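Local coordinates for protein sialidase B (Streptococcus pneumoniae serotype 4, PDB 4XJW) that hydrolyses the alpha-2,3-, alpha-2,6- and alpha-2,8-glycosidic bonds of terminal sialic acids in oligosaccharides, glycoproteins and glycolipids, at residues 213-218 with 292-297; 239-244 with 431-436; 245-250 with 621-626. The protein carries 1 engineered substitution. All blocks are in the same frame, centred on the assembly; numbering follows the deposited sequence.

Contact 1: residues 213-218 with 292-297; sequences TLSSGR and IVEDKK. With OPX ((1s,3R,4S)-1-[(cyclohexylamino)methyl]-3,4-dihydroxycyclopentanesulfonic acid), chain B.
Glu-294 reaches from the end of strand 286-294 to the hairpin loop 213-218, and the backbone of that loop receives it. Ser-215 N donates to Glu-294 OE1 at 2.7 Å, nearly straight at 160° and on the syn lone pair, the side of the other oxygen. Ser-215 OG lies 3.4 Å from the same Glu-294 OE1, a weak bond at most. Glu-294 OE2 accepts from a water at 2.7 Å, which also takes the N-H of Ser-216 and is hydrogen-bonded to Ser-215 OG. The Leu-214 side chain runs at about a right angle to that of Glu-294, with Leu-214 CD2 3.7 Å from Glu-294 OE2. With CG anti to the backbone N (chi1 -176°) and the chain extended beyond, the carboxylate is carried straight out to the turn.

The loop joins the first two strands of the propeller blade beginning at 205-213, and Glu-294 ties it to the neighbouring sheet. Leu-214 to Gly-217 form a type I turn, and Ser-216 OG accepts from Arg-218 N in an ST turn. Thr-213 N donates to OPX OAD at 3.0 Å, while its CG2 packs on the cyclohexyl ring of the inhibitor, which Gln-456 also binds. With one backbone N-H bound directly and the next through water, Glu-294 is probably ionised.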
loop_
_atom_site.group_PDB
_atom_site.type_symbol
_atom_site.label_atom_id
_atom_site.label_comp_id
_atom_site.label_asym_id
_atom_site.label_seq_id
_atom_site.Cartn_x
_atom_site.Cartn_y
_atom_site.Cartn_z
ATOM N N THR A 213 13.374 10.874 -6.772
ATOM C CA THR A 213 14.827 10.831 -6.932
ATOM C C THR A 213 15.398 12.200 -6.592
ATOM O O THR A 213 15.094 13.195 -7.252
ATOM C CB THR A 213 15.201 10.437 -8.358
ATOM O OG1 THR A 213 14.619 9.161 -8.652
ATOM C CG2 THR A 213 16.718 10.357 -8.526
ATOM N N LEU A 214 16.219 12.229 -5.544
ATOM C CA LEU A 214 16.833 13.465 -5.062
ATOM C C LEU A 214 18.051 13.840 -5.900
ATOM O O LEU A 214 18.614 13.005 -6.627
ATOM C CB LEU A 214 17.218 13.341 -3.577
ATOM C CG LEU A 214 16.059 12.935 -2.654
ATOM C CD1 LEU A 214 16.584 12.785 -1.223
ATOM C CD2 LEU A 214 14.951 13.972 -2.710
ATOM N N SER A 215 18.437 15.109 -5.810
ATOM C CA SER A 215 19.566 15.619 -6.597
ATOM C C SER A 215 20.889 14.915 -6.275
ATOM O O SER A 215 21.780 14.799 -7.136
ATOM C CB SER A 215 19.692 17.130 -6.427
ATOM O OG SER A 215 20.088 17.492 -5.118
ATOM N N SER A 216 21.028 14.438 -5.044
ATOM C CA SER A 216 22.243 13.725 -4.658
ATOM C C SER A 216 22.303 12.332 -5.278
ATOM O O SER A 216 23.335 11.667 -5.217
ATOM C CB SER A 216 22.315 13.588 -3.141
ATOM O OG SER A 216 21.285 12.700 -2.715
ATOM N N GLY A 217 21.181 11.861 -5.827
ATOM C CA GLY A 217 21.091 10.501 -6.347
ATOM C C GLY A 217 20.410 9.545 -5.378
ATOM O O GLY A 217 20.072 8.406 -5.731
ATOM N N ARG A 218 20.240 9.996 -4.142
ATOM C CA ARG A 218 19.448 9.242 -3.170
ATOM C C ARG A 218 18.002 9.151 -3.652
ATOM O O ARG A 218 17.438 10.128 -4.125
ATOM C CB ARG A 218 19.517 9.889 -1.785
ATOM C CG ARG A 218 18.586 9.247 -0.755
ATOM C CD ARG A 218 18.849 9.801 0.645
ATOM N NE ARG A 218 20.124 9.335 1.184
ATOM C CZ ARG A 218 20.592 9.658 2.385
ATOM N NH1 ARG A 218 19.896 10.457 3.185
ATOM N NH2 ARG A 218 21.763 9.180 2.788
ATOM N N ILE A 292 5.942 13.838 -1.895
ATOM C CA ILE A 292 7.308 14.332 -1.680
ATOM C C ILE A 292 7.789 15.243 -2.813
ATOM O O ILE A 292 7.478 15.003 -3.979
ATOM C CB ILE A 292 8.299 13.159 -1.566
ATOM C CG1 ILE A 292 8.066 12.381 -0.278
ATOM C CG2 ILE A 292 9.745 13.658 -1.573
ATOM C CD1 ILE A 292 8.832 11.058 -0.255
ATOM N N VAL A 293 8.555 16.278 -2.469
ATOM C CA VAL A 293 9.263 17.062 -3.469
ATOM C C VAL A 293 10.587 17.516 -2.874
ATOM O O VAL A 293 10.745 17.561 -1.649
ATOM C CB VAL A 293 8.411 18.279 -3.905
ATOM C CG1 VAL A 293 8.504 19.374 -2.858
ATOM C CG2 VAL A 293 8.885 18.805 -5.251
ATOM N N GLU A 294 11.559 17.807 -3.731
ATOM C CA GLU A 294 12.808 18.399 -3.250
ATOM C C GLU A 294 12.873 19.850 -3.679
ATOM O O GLU A 294 12.539 20.177 -4.821
ATOM C CB GLU A 294 14.030 17.629 -3.745
ATOM C CG GLU A 294 15.355 18.172 -3.179
ATOM C CD GLU A 294 16.526 17.241 -3.441
ATOM O OE1 GLU A 294 16.742 16.893 -4.616
ATOM O OE2 GLU A 294 17.213 16.851 -2.469
ATOM N N ASP A 295 13.300 20.717 -2.762
ATOM C CA ASP A 295 13.407 22.147 -3.031
ATOM C C ASP A 295 14.835 22.537 -3.378
ATOM O O ASP A 295 15.755 22.282 -2.605
ATOM C CB ASP A 295 12.918 22.946 -1.822
ATOM C CG ASP A 295 13.151 24.434 -1.974
ATOM O OD1 ASP A 295 12.934 24.962 -3.087
ATOM O OD2 ASP A 295 13.533 25.065 -0.971
ATOM N N LYS A 296 15.022 23.170 -4.533
ATOM C CA LYS A 296 16.363 23.592 -4.938
ATOM C C LYS A 296 16.884 24.760 -4.111
ATOM O O LYS A 296 18.075 24.822 -3.791
ATOM C CB LYS A 296 16.393 23.936 -6.426
ATOM C CG LYS A 296 16.463 22.721 -7.328
ATOM C CD LYS A 296 16.397 23.121 -8.796
ATOM C CE LYS A 296 15.071 23.787 -9.118
ATOM N NZ LYS A 296 14.918 24.057 -10.575
ATOM N N LYS A 297 16.001 25.679 -3.742
ATOM C CA LYS A 297 16.426 26.860 -2.995
ATOM C C LYS A 297 17.082 26.504 -1.660
ATOM O O LYS A 297 18.255 26.814 -1.431
ATOM C CB LYS A 297 15.254 27.816 -2.765
ATOM C CG LYS A 297 15.674 29.149 -2.156
ATOM C CD LYS A 297 14.486 30.066 -1.937
ATOM C CE LYS A 297 13.843 30.490 -3.255
ATOM N NZ LYS A 297 12.753 31.497 -3.050
HETATM C CAF OPX B . 18.019 11.116 -13.704
HETATM C CAG OPX B . 18.349 12.579 -13.686
HETATM C CAH OPX B . 17.254 10.739 -12.476
HETATM C CAI OPX B . 17.104 13.406 -13.549
HETATM C CAJ OPX B . 16.010 11.562 -12.303
HETATM C CAK OPX B . 14.460 13.792 -10.985
HETATM C CAL OPX B . 11.985 13.605 -11.606
HETATM C CAM OPX B . 12.561 14.222 -9.362
HETATM C CAO OPX B . 10.855 13.327 -10.683
HETATM C CAP OPX B . 11.485 13.148 -9.369
HETATM C CAQ OPX B . 16.332 13.036 -12.321
HETATM C CAR OPX B . 13.015 14.350 -10.809
HETATM N NAN OPX B . 15.103 13.847 -12.307
HETATM O OAA OPX B . 13.456 16.145 -12.713
HETATM O OAB OPX B . 11.598 16.561 -11.204
HETATM O OAC OPX B . 10.134 12.213 -11.077
HETATM O OAD OPX B . 12.081 11.925 -9.228
HETATM O OAE OPX B . 13.847 16.839 -10.411
HETATM S SAS OPX B . 12.982 16.070 -11.313
HETATM O O HOH W 1 19.733 15.934 -2.736
#

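Contact 2: residues 239-244 with 431-436; sequences IATSYS and ESWEQF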
loop_
_atom_site.group_PDB
_atom_site.type_symbol
_atom_site.label_atom_id
_atom_site.label_comp_id
_atom_site.label_asym_id
_atom_site.label_seq_id
_atom_site.Cartn_x
_atom_site.Cartn_y
_atom_site.Cartn_z
ATOM N N ILE A 239 2.945 8.096 8.646
ATOM C CA ILE A 239 3.715 8.176 7.396
ATOM C C ILE A 239 5.152 7.759 7.675
ATOM O O ILE A 239 5.801 8.318 8.559
ATOM C CB ILE A 239 3.711 9.595 6.803
ATOM C CG1 ILE A 239 2.280 10.129 6.628
ATOM C CG2 ILE A 239 4.464 9.608 5.476
ATOM C CD1 ILE A 239 1.361 9.230 5.786
ATOM N N ALA A 240 5.642 6.767 6.933
ATOM C CA ALA A 240 7.006 6.264 7.118
ATOM C C ALA A 240 7.821 6.521 5.860
ATOM O O ALA A 240 7.264 6.674 4.767
ATOM C CB ALA A 240 6.998 4.768 7.460
ATOM N N THR A 241 9.140 6.573 6.022
ATOM C CA THR A 241 10.048 6.794 4.890
ATOM C C THR A 241 11.256 5.871 4.950
ATOM O O THR A 241 11.649 5.414 6.027
ATOM C CB THR A 241 10.548 8.270 4.774
ATOM O OG1 THR A 241 11.278 8.637 5.945
ATOM C CG2 THR A 241 9.403 9.257 4.640
ATOM N N SER A 242 11.826 5.625 3.773
ATOM C CA SER A 242 13.069 4.868 3.609
ATOM C C SER A 242 13.794 5.397 2.368
ATOM O O SER A 242 13.161 5.909 1.454
ATOM C CB SER A 242 12.742 3.375 3.461
ATOM O OG SER A 242 13.901 2.606 3.141
ATOM N N TYR A 243 15.119 5.313 2.334
ATOM C CA TYR A 243 15.858 5.793 1.159
ATOM C C TYR A 243 16.887 4.764 0.708
ATOM O O TYR A 243 17.304 3.881 1.480
ATOM C CB TYR A 243 16.552 7.161 1.427
ATOM C CG TYR A 243 17.399 7.142 2.668
ATOM C CD1 TYR A 243 18.695 6.653 2.636
ATOM C CD2 TYR A 243 16.867 7.544 3.892
ATOM C CE1 TYR A 243 19.463 6.600 3.800
ATOM C CE2 TYR A 243 17.610 7.494 5.048
ATOM C CZ TYR A 243 18.902 7.018 5.000
ATOM O OH TYR A 243 19.644 6.970 6.160
ATOM N N SER A 244 17.286 4.877 -0.554
ATOM C CA SER A 244 18.320 4.026 -1.111
ATOM C C SER A 244 19.419 4.905 -1.689
ATOM O O SER A 244 19.134 5.875 -2.406
ATOM C CB SER A 244 17.733 3.131 -2.208
ATOM O OG SER A 244 18.801 2.484 -2.894
ATOM N N GLU A 431 16.927 11.449 6.529
ATOM C CA GLU A 431 17.475 10.771 7.704
ATOM C C GLU A 431 16.729 11.131 8.988
ATOM O O GLU A 431 16.726 10.357 9.948
ATOM C CB GLU A 431 18.983 11.042 7.844
ATOM C CG GLU A 431 19.800 10.438 6.706
ATOM C CD GLU A 431 21.124 11.139 6.487
ATOM O OE1 GLU A 431 21.653 11.708 7.464
ATOM O OE2 GLU A 431 21.626 11.141 5.340
ATOM N N SER A 432 16.097 12.306 8.990
ATOM C CA SER A 432 15.135 12.687 10.020
ATOM C C SER A 432 14.180 13.741 9.459
ATOM O O SER A 432 14.496 14.411 8.476
ATOM C CB SER A 432 15.837 13.219 11.272
ATOM O OG SER A 432 16.481 14.451 11.009
ATOM N N TRP A 433 13.028 13.890 10.114
ATOM C CA TRP A 433 11.989 14.829 9.700
ATOM C C TRP A 433 11.620 15.758 10.848
ATOM O O TRP A 433 11.596 15.340 12.011
ATOM C CB TRP A 433 10.736 14.067 9.238
ATOM C CG TRP A 433 10.980 13.217 8.034
ATOM C CD1 TRP A 433 11.310 11.888 8.020
ATOM C CD2 TRP A 433 10.949 13.636 6.665
ATOM N NE1 TRP A 433 11.452 11.452 6.723
ATOM C CE2 TRP A 433 11.244 12.507 5.873
ATOM C CE3 TRP A 433 10.671 14.854 6.027
ATOM C CZ2 TRP A 433 11.303 12.566 4.467
ATOM C CZ3 TRP A 433 10.722 14.912 4.628
ATOM C CH2 TRP A 433 11.027 13.770 3.868
ATOM N N GLU A 434 11.340 17.015 10.505
ATOM C CA GLU A 434 10.892 18.026 11.454
ATOM C C GLU A 434 9.489 17.752 11.958
ATOM O O GLU A 434 8.753 16.933 11.388
ATOM C CB GLU A 434 10.886 19.399 10.786
ATOM C CG GLU A 434 12.278 19.926 10.432
ATOM C CD GLU A 434 13.176 20.007 11.651
ATOM O OE1 GLU A 434 12.700 20.487 12.702
ATOM O OE2 GLU A 434 14.343 19.578 11.559
ATOM N N GLN A 435 9.104 18.454 13.018
ATOM C CA GLN A 435 7.714 18.413 13.462
ATOM C C GLN A 435 6.823 19.037 12.393
ATOM O O GLN A 435 7.155 20.082 11.822
ATOM C CB GLN A 435 7.550 19.132 14.800
ATOM C CG GLN A 435 8.264 18.445 15.970
ATOM C CD GLN A 435 7.788 17.019 16.194
ATOM O OE1 GLN A 435 6.605 16.712 16.032
ATOM N NE2 GLN A 435 8.712 16.138 16.558
ATOM N N PHE A 436 5.688 18.403 12.122
ATOM C CA PHE A 436 4.809 18.881 11.060
ATOM C C PHE A 436 4.143 20.216 11.392
ATOM O O PHE A 436 3.952 20.557 12.560
ATOM C CB PHE A 436 3.781 17.807 10.635
ATOM C CG PHE A 436 2.648 17.591 11.615
ATOM C CD1 PHE A 436 1.565 18.462 11.662
ATOM C CD2 PHE A 436 2.654 16.491 12.464
ATOM C CE1 PHE A 436 0.524 18.262 12.546
ATOM C CE2 PHE A 436 1.617 16.281 13.359
ATOM C CZ PHE A 436 0.550 17.165 13.397
#
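The indole of Trp-433 meets Thr-241 at its edge, through the pyrrole nitrogen. Trp-433 NE1 donates to Thr-241 OG1 at 2.9 Å with an N-H...O angle of 156°, and the hydroxyl oxygen is tilted 17° from the ring plane. The methyl sits beyond the same edge but well off the ring plane, Thr-241 CG2 lying 3.8 Å from Trp-433 CZ2. The second flat group is the phenol of Tyr-243, which Glu-431 approaches obliquely: Glu-431 CG is 3.5 Å from Tyr-243 OH and 3.9 Å from Tyr-243 CZ, a contact of aliphatic chain with the hydroxyl end of the ring. The carboxylate of Glu-431 is engaged through OE2 in a salt bridge with Arg-218, whose guanidinium group also makes a cation-pi contact with Tyr-243.

The contact lies between Asp-box repeats of the sialidase beta-propeller. Tyr-243 lies in BNR 1, on the third strand of the four-stranded blade that starts with 205-213, and Thr-241 stands just before the repeat on the same strand; Glu-431 and Trp-433 lie in BNR 2, in the loop that leads from strand 420-426 to 437-438. The neighbouring blades therefore touch where the Trp of BNR 2 leans on the strand that leads into BNR 1. Thr-241 holds OG1 between its backbone N and carbonyl carbon (chi1 61°), which turns the oxygen toward the indole N-H and leaves the methyl to pack. Around the rest of the indole stand Leu-220 of strand 219-226, Thr-301 and Leu-303 of strand 301-308 and Ala-257. The Ser-432 backbone N bonds to Asn-428 OD1 and its O to Ser-426 OG, fixing the loop that presents Trp-433.

Contact 3: residues 245-250 with 621-626; sequences DDNGKT and LPNHHI. With OPX ((1s,3R,4S)-1-[(cyclohexylamino)methyl]-3,4-dihydroxycyclopentanesulfonic acid), chain B.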
loop_
_atom_site.group_PDB
_atom_site.type_symbol
_atom_site.label_atom_id
_atom_site.label_comp_id
_atom_site.label_asym_id
_atom_site.label_seq_id
_atom_site.Cartn_x
_atom_site.Cartn_y
_atom_site.Cartn_z
ATOM N N ASP A 245 20.679 4.567 -1.386
ATOM C CA ASP A 245 21.820 5.295 -1.936
ATOM C C ASP A 245 22.522 4.541 -3.052
ATOM O O ASP A 245 23.556 5.001 -3.564
ATOM C CB ASP A 245 22.822 5.659 -0.828
ATOM C CG ASP A 245 22.302 6.748 0.071
ATOM O OD1 ASP A 245 21.619 7.642 -0.459
ATOM O OD2 ASP A 245 22.549 6.698 1.288
ATOM N N ASP A 246 21.987 3.389 -3.426
ATOM C CA ASP A 246 22.609 2.557 -4.442
ATOM C C ASP A 246 21.624 2.191 -5.542
ATOM O O ASP A 246 21.557 1.037 -5.979
ATOM C CB ASP A 246 23.257 1.301 -3.819
ATOM C CG ASP A 246 22.290 0.496 -2.973
ATOM O OD1 ASP A 246 21.071 0.783 -2.996
ATOM O OD2 ASP A 246 22.754 -0.435 -2.280
ATOM N N ASN A 247 20.872 3.193 -5.988
ATOM C CA ASN A 247 19.959 3.041 -7.117
ATOM C C ASN A 247 18.887 1.974 -6.903
ATOM O O ASN A 247 18.503 1.268 -7.836
ATOM C CB ASN A 247 20.751 2.790 -8.399
ATOM C CG ASN A 247 21.610 3.976 -8.779
ATOM O OD1 ASN A 247 21.263 5.119 -8.495
ATOM N ND2 ASN A 247 22.756 3.708 -9.384
ATOM N N GLY A 248 18.449 1.848 -5.654
ATOM C CA GLY A 248 17.356 0.959 -5.298
ATOM C C GLY A 248 17.756 -0.451 -4.916
ATOM O O GLY A 248 16.886 -1.271 -4.641
ATOM N N LYS A 249 19.053 -0.752 -4.888
ATOM C CA LYS A 249 19.472 -2.103 -4.541
ATOM C C LYS A 249 19.218 -2.431 -3.069
ATOM O O LYS A 249 18.809 -3.552 -2.740
ATOM C CB LYS A 249 20.940 -2.339 -4.912
ATOM C CG LYS A 249 21.153 -2.549 -6.409
ATOM C CD LYS A 249 22.637 -2.631 -6.772
ATOM C CE LYS A 249 23.200 -1.249 -7.069
ATOM N NZ LYS A 249 24.667 -1.147 -6.858
ATOM N N THR A 250 19.471 -1.460 -2.189
ATOM C CA THR A 250 19.242 -1.629 -0.755
ATOM C C THR A 250 18.576 -0.386 -0.194
ATOM O O THR A 250 18.743 0.715 -0.725
ATOM C CB THR A 250 20.540 -1.900 0.063
ATOM O OG1 THR A 250 21.401 -0.762 -0.027
ATOM C CG2 THR A 250 21.247 -3.157 -0.433
ATOM N N LEU A 621 15.564 6.279 -11.773
ATOM C CA LEU A 621 16.736 6.144 -10.921
ATOM C C LEU A 621 17.888 6.903 -11.576
ATOM O O LEU A 621 17.866 7.158 -12.796
ATOM C CB LEU A 621 17.067 4.664 -10.712
ATOM C CG LEU A 621 15.840 3.877 -10.227
ATOM C CD1 LEU A 621 16.069 2.386 -10.285
ATOM C CD2 LEU A 621 15.439 4.303 -8.822
ATOM N N PRO A 622 18.883 7.305 -10.775
ATOM C CA PRO A 622 19.988 8.082 -11.349
ATOM C C PRO A 622 20.736 7.358 -12.464
ATOM O O PRO A 622 21.366 8.030 -13.282
ATOM C CB PRO A 622 20.918 8.299 -10.153
ATOM C CG PRO A 622 20.017 8.247 -8.966
ATOM C CD PRO A 622 18.986 7.199 -9.307
ATOM N N ASN A 623 20.667 6.035 -12.506
ATOM C CA ASN A 623 21.305 5.275 -13.576
ATOM C C ASN A 623 20.425 5.092 -14.813
ATOM O O ASN A 623 20.754 4.312 -15.705
ATOM C CB ASN A 623 21.774 3.921 -13.054
ATOM C CG ASN A 623 20.630 3.053 -12.577
ATOM O OD1 ASN A 623 19.464 3.439 -12.688
ATOM N ND2 ASN A 623 20.954 1.876 -12.042
ATOM N N HIS A 624 19.290 5.794 -14.821
ATOM C CA HIS A 624 18.315 5.788 -15.921
ATOM C C HIS A 624 17.469 4.527 -16.016
ATOM O O HIS A 624 16.714 4.363 -16.973
ATOM C CB HIS A 624 18.971 6.120 -17.270
ATOM C CG HIS A 624 19.767 7.387 -17.245
ATOM N ND1 HIS A 624 19.217 8.601 -16.889
ATOM C CD2 HIS A 624 21.069 7.630 -17.519
ATOM C CE1 HIS A 624 20.147 9.535 -16.943
ATOM N NE2 HIS A 624 21.280 8.977 -17.333
ATOM N N HIS A 625 17.599 3.636 -15.039
ATOM C CA HIS A 625 16.573 2.607 -14.853
ATOM C C HIS A 625 15.316 3.257 -14.306
ATOM O O HIS A 625 15.325 4.439 -13.927
ATOM C CB HIS A 625 17.026 1.535 -13.870
ATOM C CG HIS A 625 18.156 0.696 -14.366
ATOM N ND1 HIS A 625 18.238 -0.657 -14.108
ATOM C CD2 HIS A 625 19.270 1.018 -15.062
ATOM C CE1 HIS A 625 19.348 -1.135 -14.642
ATOM N NE2 HIS A 625 19.986 -0.141 -15.242
ATOM N N ILE A 626 14.238 2.476 -14.267
ATOM C CA ILE A 626 12.975 2.912 -13.696
ATOM C C ILE A 626 12.687 2.066 -12.467
ATOM O O ILE A 626 12.733 0.836 -12.530
ATOM C CB ILE A 626 11.831 2.715 -14.694
ATOM C CG1 ILE A 626 12.100 3.453 -16.009
ATOM C CG2 ILE A 626 10.517 3.172 -14.071
ATOM C CD1 ILE A 626 12.239 4.961 -15.890
HETATM C CAF OPX B . 18.019 11.116 -13.704
HETATM C CAG OPX B . 18.349 12.579 -13.686
HETATM C CAH OPX B . 17.254 10.739 -12.476
HETATM C CAI OPX B . 17.104 13.406 -13.549
HETATM C CAJ OPX B . 16.010 11.562 -12.303
HETATM C CAK OPX B . 14.460 13.792 -10.985
HETATM C CAL OPX B . 11.985 13.605 -11.606
HETATM C CAM OPX B . 12.561 14.222 -9.362
HETATM C CAO OPX B . 10.855 13.327 -10.683
HETATM C CAP OPX B . 11.485 13.148 -9.369
HETATM C CAQ OPX B . 16.332 13.036 -12.321
HETATM C CAR OPX B . 13.015 14.350 -10.809
HETATM N NAN OPX B . 15.103 13.847 -12.307
HETATM O OAA OPX B . 13.456 16.145 -12.713
HETATM O OAB OPX B . 11.598 16.561 -11.204
HETATM O OAC OPX B . 10.134 12.213 -11.077
HETATM O OAD OPX B . 12.081 11.925 -9.228
HETATM O OAE OPX B . 13.847 16.839 -10.411
HETATM S SAS OPX B . 12.982 16.070 -11.313
HETATM O O HOH W 2 19.063 0.170 -10.662
#
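Asn-247 sits on the tip of the Asp-box loop of BNR 1 (Ser-244, Asp-246, Gly-248, Thr-250, Trp-251) and leans on Leu-621, Pro-622 and Asn-623 of the type I turn between strands 616-620 and 626-631. The direct contacts are van der Waals. Asn-247 CG stands opposite its own carbonyl carbon (chi1 -65°), which sends the amide to the proline and Asn-623. Asn-247 OD1 comes close to the proline ring, 3.2 Å from Pro-622 CD, and Leu-621 CD1 rests 3.6 Å from Asn-247 O. The side chains of Asn-247 and Asn-623 run antiparallel alongside one another, their amide planes 37° apart, with Asn-247 ND2 3.7 Å from Asn-623 ND2.

Water supplies the polar link between the loops: one molecule donates to Asn-247 O and accepts from Asn-623 ND2 at 2.9 Å.

Hydrogen bonds inside each loop hold these groups in place. Asp-246 takes Thr-250 N on OD1 and the Thr-250 hydroxyl on OD2, the latter at 2.6 Å, pinning a type I' turn in which Asn-247 and Gly-248 both have positive phi. Across from it, Asn-623 OD1 accepts from His-625 N in an Asx turn, the donor standing 45° above the carbonyl plane. That fixes which way the amide is turned: its ND2 lies over a face of the His-625 imidazole, toward the rim.

The type I turn 621-624 also borders the inhibitor, with Leu-621 O 3.6 Å from CAH of OPX.

In the fold
From the N terminus, the hairpin loop after strand 205-213 is closed onto strand 286-294 by contact 1. Strand 237-244 then enters contact 2, which spans 186 residues to the loop before strand 437-438, and the next loop, 245-250, enters contact 3, which spans 370 residues to the turn between strands 616-620 and 626-631. No pair nests; all three cross. Contacts 1 and 2 tie the four-stranded sheet starting at 205-213 to the sheet containing strands 286-294, 301-308 and 420-426, whereas contact 3 joins it to the C-terminal strands, as in the closure of a propeller. Arg-218 links all three, bridging Glu-431 and Asp-245, and OPX borders contacts 1 and 3.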